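Local atomic coordinates of PelD (Pseudomonas aeruginosa, PDB entry 4EU0), a protein that binds the second messenger cyclic di-GMP and acts as its effector in the formation of pellicles by Pseudomonas aeruginosa. Residues 73-78 and 84-89; 268-273 and 278-283. One frame throughout, in Å; residues are numbered along the deposited sequence.

The crystallised piece of this longer membrane protein joins a GAF domain to a GGDEF domain, and each supplies one example of a helix packing against an outermost strand of an antiparallel sheet. Interaction 1 comes first along the chain, in the GAF domain, where helix 74-82 leads into strand 86-87. Interaction 2 follows in the GGDEF domain, where the order is reversed and strand 265-272 leads into helix 280-288. The two share neither helix nor sheet; their centres lie about 35 Å apart and their nearest atoms about 15 Å. Both are local packing away from the cyclic di-GMP site, which includes Arg210 and Asp213.

Interaction 1. Residues 73-78 and 84-89; sequences DLLVRT and ELVSVR
Thr78 OG1 lies between two backbone carbonyls of its own helix, 3.1 Å from Leu74 O and 3.0 Å from Leu75 O. The torsion that sets the hydroxyl between its own backbone N and carbonyl carbon (chi1 58°) also brings it against the neighbouring strand, 3.5 Å from Val86 CG2. That methyl is the centre of the contact: it also reaches Leu75 O at 3.3 Å, so an apolar branch rests on polar atoms of the helix with no hydrogen bond crossing between the segments. Leu75 supplies most of the apolar contact. Its chain swings CG away from the backbone N (chi1 -158°), and the fork then reaches past Val86 toward Val88 as the Leu75 and Val86 side chains run by each other in opposite senses. CD1 lies between Val86 CG2, at 3.6 Å, and Val88 CG2, on which CD2 also presses, at 3.5 Å, rather tight for two methyls. The start of the helix is fixed by Asp73, the N-cap, whose OD1 accepts from Leu75 N at 3.2 Å from above the carboxylate plane. Behind the contact, Val86 pairs by backbone hydrogen bonds with Cys107, which the side chains of Leu75 and Val86 both touch. The arrangement is a helix returning into the edge strand of an antiparallel sheet and packing beside it, here at the surface of a GAF domain.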
ATOM      1  N   ASP A  73      -6.611  29.620   4.359  1.00 45.75           N
ATOM      2  CA  ASP A  73      -7.795  28.968   4.923  1.00 43.60           C
ATOM      3  C   ASP A  73      -7.380  28.095   6.105  1.00 41.86           C
ATOM      4  O   ASP A  73      -6.428  27.315   6.005  1.00 40.76           O
ATOM      5  CB  ASP A  73      -8.513  28.124   3.865  1.00 42.65           C
ATOM      6  CG  ASP A  73      -9.909  27.711   4.295  1.00 42.44           C
ATOM      7  OD1 ASP A  73     -10.053  26.621   4.887  1.00 41.20           O
ATOM      8  OD2 ASP A  73     -10.862  28.480   4.052  1.00 43.81           O
ATOM      9  N   LEU A  74      -8.091  28.236   7.222  1.00 40.98           N
ATOM     10  CA  LEU A  74      -7.741  27.543   8.463  1.00 39.87           C
ATOM     11  C   LEU A  74      -7.725  26.018   8.317  1.00 37.76           C
ATOM     12  O   LEU A  74      -6.885  25.348   8.916  1.00 37.08           O
ATOM     13  CB  LEU A  74      -8.675  27.961   9.607  1.00 40.92           C
ATOM     14  CG  LEU A  74      -8.481  27.344  11.002  1.00 41.15           C
ATOM     15  CD1 LEU A  74      -7.065  27.558  11.539  1.00 42.63           C
ATOM     16  CD2 LEU A  74      -9.512  27.900  11.977  1.00 43.54           C
ATOM     17  N   LEU A  75      -8.647  25.483   7.520  1.00 36.21           N
ATOM     18  CA  LEU A  75      -8.728  24.036   7.307  1.00 34.30           C
ATOM     19  C   LEU A  75      -7.526  23.531   6.501  1.00 33.22           C
ATOM     20  O   LEU A  75      -6.937  22.495   6.828  1.00 31.96           O
ATOM     21  CB  LEU A  75     -10.051  23.656   6.623  1.00 34.02           C
ATOM     22  CG  LEU A  75     -10.561  22.217   6.764  1.00 33.51           C
ATOM     23  CD1 LEU A  75     -10.902  21.880   8.208  1.00 34.09           C
ATOM     24  CD2 LEU A  75     -11.775  21.982   5.862  1.00 32.63           C
ATOM     25  N   VAL A  76      -7.165  24.281   5.463  1.00 33.31           N
ATOM     26  CA  VAL A  76      -6.011  23.960   4.621  1.00 33.00           C
ATOM     27  C   VAL A  76      -4.716  24.007   5.437  1.00 33.20           C
ATOM     28  O   VAL A  76      -3.856  23.127   5.306  1.00 32.49           O
ATOM     29  CB  VAL A  76      -5.926  24.919   3.397  1.00 33.80           C
ATOM     30  CG1 VAL A  76      -4.624  24.730   2.630  1.00 33.82           C
ATOM     31  CG2 VAL A  76      -7.126  24.724   2.471  1.00 33.58           C
ATOM     32  N   ARG A  77      -4.589  25.021   6.292  1.00 34.30           N
ATOM     33  CA  ARG A  77      -3.385  25.181   7.108  1.00 34.98           C
ATOM     34  C   ARG A  77      -3.240  24.108   8.183  1.00 33.94           C
ATOM     35  O   ARG A  77      -2.154  23.552   8.358  1.00 33.67           O
ATOM     36  CB  ARG A  77      -3.282  26.597   7.710  1.00 37.04           C
ATOM     37  CG  ARG A  77      -2.891  27.693   6.712  1.00 39.26           C
ATOM     38  CD  ARG A  77      -1.799  27.253   5.718  1.00 42.48           C
ATOM     39  NE  ARG A  77      -0.569  26.795   6.367  1.00 43.62           N
ATOM     40  CZ  ARG A  77       0.283  25.915   5.839  1.00 43.84           C
ATOM     41  NH1 ARG A  77       0.058  25.383   4.645  1.00 41.96           N
ATOM     42  NH2 ARG A  77       1.371  25.565   6.511  1.00 45.42           N
ATOM     43  N   THR A  78      -4.332  23.803   8.884  1.00 33.25           N
ATOM     44  CA  THR A  78      -4.310  22.766   9.915  1.00 32.37           C
ATOM     45  C   THR A  78      -4.019  21.399   9.301  1.00 30.45           C
ATOM     46  O   THR A  78      -3.276  20.613   9.878  1.00 30.31           O
ATOM     47  CB  THR A  78      -5.629  22.680  10.715  1.00 32.44           C
ATOM     48  OG1 THR A  78      -6.718  22.424   9.820  1.00 32.70           O
ATOM     49  CG2 THR A  78      -5.887  23.970  11.479  1.00 33.48           C
ATOM     50  N   GLU A  84      -2.580  15.422   8.343  1.00 26.70           N
ATOM     51  CA  GLU A  84      -3.735  14.559   8.602  1.00 26.31           C
ATOM     52  C   GLU A  84      -5.005  15.162   8.029  1.00 25.56           C
ATOM     53  O   GLU A  84      -5.104  16.377   7.837  1.00 26.29           O
ATOM     54  CB  GLU A  84      -3.951  14.376  10.110  1.00 27.56           C
ATOM     55  CG  GLU A  84      -2.926  13.509  10.826  1.00 30.25           C
ATOM     56  CD  GLU A  84      -3.095  13.544  12.340  1.00 35.26           C
ATOM     57  OE1 GLU A  84      -4.054  14.188  12.828  1.00 37.76           O
ATOM     58  OE2 GLU A  84      -2.259  12.932  13.043  1.00 37.57           O
ATOM     59  N   LEU A  85      -5.976  14.291   7.778  1.00 24.32           N
ATOM     60  CA  LEU A  85      -7.320  14.692   7.407  1.00 24.27           C
ATOM     61  C   LEU A  85      -7.923  15.572   8.499  1.00 25.49           C
ATOM     62  O   LEU A  85      -7.864  15.247   9.686  1.00 25.69           O
ATOM     63  CB  LEU A  85      -8.181  13.446   7.209  1.00 23.51           C
ATOM     64  CG  LEU A  85      -9.642  13.588   6.765  1.00 23.11           C
ATOM     65  CD1 LEU A  85     -10.033  12.315   6.072  1.00 20.87           C
ATOM     66  CD2 LEU A  85     -10.599  13.877   7.918  1.00 24.47           C
ATOM     67  N   VAL A  86      -8.497  16.691   8.086  1.00 26.35           N
ATOM     68  CA  VAL A  86      -9.202  17.574   9.011  1.00 28.09           C
ATOM     69  C   VAL A  86     -10.554  17.961   8.415  1.00 28.89           C
ATOM     70  O   VAL A  86     -10.668  18.213   7.214  1.00 27.99           O
ATOM     71  CB  VAL A  86      -8.378  18.841   9.359  1.00 29.15           C
ATOM     72  CG1 VAL A  86      -7.096  18.479  10.128  1.00 28.77           C
ATOM     73  CG2 VAL A  86      -8.046  19.624   8.109  1.00 29.99           C
ATOM     74  N   SER A  87     -11.582  17.988   9.257  1.00 30.66           N
ATOM     75  CA  SER A  87     -12.904  18.408   8.816  1.00 32.54           C
ATOM     76  C   SER A  87     -13.424  19.552   9.675  1.00 35.04           C
ATOM     77  O   SER A  87     -12.960  19.755  10.796  1.00 35.38           O
ATOM     78  CB  SER A  87     -13.886  17.235   8.850  1.00 32.33           C
ATOM     79  OG  SER A  87     -13.992  16.699  10.155  1.00 32.47           O
ATOM     80  N   VAL A  88     -14.384  20.295   9.136  1.00 37.27           N
ATOM     81  CA  VAL A  88     -15.108  21.307   9.908  1.00 40.56           C
ATOM     82  C   VAL A  88     -16.414  20.688  10.410  1.00 42.29           C
ATOM     83  O   VAL A  88     -17.503  21.201  10.140  1.00 44.10           O
ATOM     84  CB  VAL A  88     -15.410  22.574   9.075  1.00 41.15           C
ATOM     85  CG1 VAL A  88     -15.598  23.781   9.985  1.00 42.46           C
ATOM     86  CG2 VAL A  88     -14.298  22.849   8.103  1.00 40.82           C
ATOM     87  N   ARG A  89     -16.295  19.577  11.136  1.00 43.64           N
ATOM     88  CA  ARG A  89     -17.458  18.825  11.627  1.00 45.59           C
ATOM     89  C   ARG A  89     -18.079  19.432  12.890  1.00 47.69           C
ATOM     90  O   ARG A  89     -18.345  20.634  12.940  1.00 48.99           O
ATOM     91  CB  ARG A  89     -17.118  17.336  11.825  1.00 44.99           C
ATOM     92  CG  ARG A  89     -15.841  17.044  12.620  1.00 45.60           C
ATOM     93  CD  ARG A  89     -16.067  15.975  13.694  1.00 48.05           C
ATOM     94  NE  ARG A  89     -16.953  14.894  13.259  1.00 49.26           N
ATOM     95  CZ  ARG A  89     -16.560  13.821  12.580  1.00 48.46           C
ATOM     96  NH1 ARG A  89     -15.286  13.668  12.245  1.00 48.44           N
ATOM     97  NH2 ARG A  89     -17.444  12.893  12.235  1.00 48.94           N
TER

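Interaction 2. Residues 268-273 and 278-283; sequences RQYELD and RQALGH
The Tyr270 ring carries Leu281 CD1 over one face; in the ring plane, Ala280 CB lies at the edge by CE1 and OH, and Leu272 CD1, from the same strand as the tyrosine, at another part of the edge, by CD2. The Leu281 methyl makes a CH-pi contact, 4.1 Å from the ring centroid and 19° off the normal. It is displaced toward the rim, and CE2 is the ring atom it approaches most closely, at 3.9 Å. The two side chains cross nearly at right angles. Tyr270 extends away from its backbone N (chi1 -178°), which carries the phenol from the strand to the first turn of the helix. In fold terms, strand 265-272 is one of the two outermost strands of the four-stranded antiparallel sheet of the GGDEF domain, and a short loop turns the chain into helix 280-288, which packs back on that strand. At the far end of the ring, Tyr270 OH comes to 3.5 Å from Ala280 CB. It is also 3.3 Å from Leu281 N, but the poor angle rules out a hydrogen bond. One turn further along the helix, Phe284 meets the Tyr270 ring with planes inclined at about 40°, and Leu281 also touches Leu187 of the adjacent strand and Leu175 of helix 162-181.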
ATOM      1  N   ARG A 268       5.494 -20.071   7.523  1.00 14.18           N
ATOM      2  CA  ARG A 268       5.391 -19.230   8.700  1.00 15.60           C
ATOM      3  C   ARG A 268       4.524 -18.053   8.313  1.00 14.89           C
ATOM      4  O   ARG A 268       4.709 -17.468   7.257  1.00 14.40           O
ATOM      5  CB  ARG A 268       6.783 -18.750   9.137  1.00 16.26           C
ATOM      6  CG  ARG A 268       7.750 -19.862   9.566  1.00 19.93           C
ATOM      7  CD  ARG A 268       9.203 -19.500   9.164  1.00 23.99           C
ATOM      8  NE  ARG A 268      10.200 -20.535   9.487  1.00 25.43           N
ATOM      9  CZ  ARG A 268      10.432 -20.976  10.720  1.00 25.21           C
ATOM     10  NH1 ARG A 268       9.730 -20.492  11.729  1.00 27.78           N
ATOM     11  NH2 ARG A 268      11.352 -21.908  10.953  1.00 25.79           N
ATOM     12  N   GLN A 269       3.559 -17.724   9.160  1.00 15.60           N
ATOM     13  CA  GLN A 269       2.575 -16.690   8.854  1.00 16.08           C
ATOM     14  C   GLN A 269       2.574 -15.641   9.952  1.00 16.15           C
ATOM     15  O   GLN A 269       2.697 -15.970  11.131  1.00 16.74           O
ATOM     16  CB  GLN A 269       1.190 -17.338   8.729  1.00 17.18           C
ATOM     17  CG  GLN A 269       0.066 -16.416   8.307  1.00 20.11           C
ATOM     18  CD  GLN A 269      -1.284 -17.131   8.192  1.00 22.06           C
ATOM     19  OE1 GLN A 269      -1.361 -18.355   8.110  1.00 21.68           O
ATOM     20  NE2 GLN A 269      -2.351 -16.351   8.166  1.00 25.76           N
ATOM     21  N   TYR A 270       2.453 -14.379   9.556  1.00 15.39           N
ATOM     22  CA  TYR A 270       2.342 -13.273  10.493  1.00 16.77           C
ATOM     23  C   TYR A 270       1.178 -12.383  10.072  1.00 16.91           C
ATOM     24  O   TYR A 270       1.215 -11.769   9.006  1.00 14.71           O
ATOM     25  CB  TYR A 270       3.653 -12.478  10.522  1.00 17.08           C
ATOM     26  CG  TYR A 270       3.665 -11.325  11.499  1.00 18.27           C
ATOM     27  CD1 TYR A 270       4.133 -11.495  12.799  1.00 20.88           C
ATOM     28  CD2 TYR A 270       3.209 -10.067  11.119  1.00 19.17           C
ATOM     29  CE1 TYR A 270       4.151 -10.439  13.695  1.00 22.70           C
ATOM     30  CE2 TYR A 270       3.219  -8.998  12.012  1.00 19.87           C
ATOM     31  CZ  TYR A 270       3.686  -9.199  13.297  1.00 22.35           C
ATOM     32  OH  TYR A 270       3.697  -8.152  14.191  1.00 24.53           O
ATOM     33  N   GLU A 271       0.146 -12.305  10.913  1.00 18.86           N
ATOM     34  CA  GLU A 271      -0.999 -11.437  10.609  1.00 20.64           C
ATOM     35  C   GLU A 271      -0.755 -10.060  11.195  1.00 21.63           C
ATOM     36  O   GLU A 271      -0.511  -9.927  12.399  1.00 22.63           O
ATOM     37  CB  GLU A 271      -2.303 -12.018  11.160  1.00 21.60           C
ATOM     38  CG  GLU A 271      -2.880 -13.175  10.346  1.00 24.56           C
ATOM     39  CD  GLU A 271      -4.326 -13.476  10.709  1.00 27.73           C
ATOM     40  OE1 GLU A 271      -4.939 -12.662  11.430  1.00 30.75           O
ATOM     41  OE2 GLU A 271      -4.857 -14.518  10.273  1.00 28.02           O
ATOM     42  N   LEU A 272      -0.804  -9.037  10.345  1.00 21.81           N
ATOM     43  CA  LEU A 272      -0.568  -7.665  10.790  1.00 23.74           C
ATOM     44  C   LEU A 272      -1.775  -7.209  11.589  1.00 26.17           C
ATOM     45  O   LEU A 272      -2.914  -7.415  11.171  1.00 26.93           O
ATOM     46  CB  LEU A 272      -0.316  -6.729   9.598  1.00 22.36           C
ATOM     47  CG  LEU A 272       1.089  -6.712   8.983  1.00 21.78           C
ATOM     48  CD1 LEU A 272       1.421  -8.000   8.218  1.00 22.47           C
ATOM     49  CD2 LEU A 272       1.245  -5.514   8.059  1.00 20.80           C
ATOM     50  N   ASP A 273      -1.529  -6.615  12.749  1.00 28.89           N
ATOM     51  CA  ASP A 273      -2.625  -6.222  13.635  1.00 31.68           C
ATOM     52  C   ASP A 273      -2.173  -5.213  14.679  1.00 33.47           C
ATOM     53  O   ASP A 273      -1.089  -5.346  15.263  1.00 34.74           O
ATOM     54  CB  ASP A 273      -3.263  -7.458  14.294  1.00 32.51           C
ATOM     55  CG  ASP A 273      -4.633  -7.164  14.888  1.00 34.73           C
ATOM     56  OD1 ASP A 273      -4.696  -6.690  16.042  1.00 37.09           O
ATOM     57  OD2 ASP A 273      -5.648  -7.423  14.210  1.00 35.45           O
ATOM     58  N   ARG A 278       4.848  -4.444  19.701  1.00 38.49           N
ATOM     59  CA  ARG A 278       5.727  -3.728  18.771  1.00 36.64           C
ATOM     60  C   ARG A 278       6.992  -4.499  18.359  1.00 35.38           C
ATOM     61  O   ARG A 278       7.607  -4.189  17.339  1.00 34.55           O
ATOM     62  CB  ARG A 278       6.054  -2.323  19.300  1.00 38.24           C
ATOM     63  CG  ARG A 278       5.036  -1.275  18.845  1.00 38.60           C
ATOM     64  CD  ARG A 278       5.281   0.115  19.422  1.00 42.22           C
ATOM     65  NE  ARG A 278       6.639   0.609  19.193  1.00 44.66           N
ATOM     66  CZ  ARG A 278       7.069   1.198  18.077  1.00 43.92           C
ATOM     67  NH1 ARG A 278       6.260   1.375  17.035  1.00 41.71           N
ATOM     68  NH2 ARG A 278       8.330   1.604  18.006  1.00 44.57           N
ATOM     69  N   GLN A 279       7.347  -5.523  19.131  1.00 35.14           N
ATOM     70  CA  GLN A 279       8.542  -6.325  18.863  1.00 34.11           C
ATOM     71  C   GLN A 279       8.244  -7.580  18.037  1.00 31.38           C
ATOM     72  O   GLN A 279       9.161  -8.317  17.666  1.00 30.74           O
ATOM     73  CB  GLN A 279       9.215  -6.717  20.180  1.00 37.08           C
ATOM     74  CG  GLN A 279       9.551  -5.530  21.075  1.00 40.59           C
ATOM     75  CD  GLN A 279      10.709  -4.680  20.554  1.00 43.31           C
ATOM     76  OE1 GLN A 279      11.425  -5.068  19.627  1.00 44.10           O
ATOM     77  NE2 GLN A 279      10.900  -3.515  21.166  1.00 46.18           N
ATOM     78  N   ALA A 280       6.968  -7.807  17.748  1.00 28.73           N
ATOM     79  CA  ALA A 280       6.512  -9.076  17.178  1.00 26.54           C
ATOM     80  C   ALA A 280       7.023  -9.312  15.756  1.00 24.04           C
ATOM     81  O   ALA A 280       7.484 -10.407  15.427  1.00 23.04           O
ATOM     82  CB  ALA A 280       4.991  -9.162  17.230  1.00 26.25           C
ATOM     83  N   LEU A 281       6.949  -8.279  14.921  1.00 22.21           N
ATOM     84  CA  LEU A 281       7.394  -8.408  13.535  1.00 20.22           C
ATOM     85  C   LEU A 281       8.894  -8.704  13.459  1.00 20.74           C
ATOM     86  O   LEU A 281       9.334  -9.503  12.633  1.00 19.15           O
ATOM     87  CB  LEU A 281       7.029  -7.158  12.736  1.00 19.40           C
ATOM     88  CG  LEU A 281       7.403  -7.165  11.253  1.00 18.16           C
ATOM     89  CD1 LEU A 281       6.761  -8.337  10.514  1.00 17.65           C
ATOM     90  CD2 LEU A 281       7.003  -5.840  10.611  1.00 17.27           C
ATOM     91  N   GLY A 282       9.662  -8.057  14.335  1.00 22.14           N
ATOM     92  CA  GLY A 282      11.095  -8.315  14.466  1.00 23.64           C
ATOM     93  C   GLY A 282      11.401  -9.752  14.846  1.00 23.82           C
ATOM     94  O   GLY A 282      12.261 -10.384  14.248  1.00 23.73           O
ATOM     95  N   HIS A 283      10.697 -10.267  15.852  1.00 24.39           N
ATOM     96  CA  HIS A 283      10.849 -11.664  16.242  1.00 24.98           C
ATOM     97  C   HIS A 283      10.553 -12.606  15.083  1.00 23.20           C
ATOM     98  O   HIS A 283      11.273 -13.577  14.855  1.00 23.50           O
ATOM     99  CB  HIS A 283       9.962 -12.000  17.445  1.00 26.24           C
ATOM    100  CG  HIS A 283       9.990 -13.446  17.820  1.00 27.52           C
ATOM    101  ND1 HIS A 283      11.037 -14.015  18.513  1.00 29.47           N
ATOM    102  CD2 HIS A 283       9.105 -14.444  17.588  1.00 27.96           C
ATOM    103  CE1 HIS A 283      10.798 -15.302  18.687  1.00 30.89           C
ATOM    104  NE2 HIS A 283       9.632 -15.589  18.134  1.00 28.61           N
TER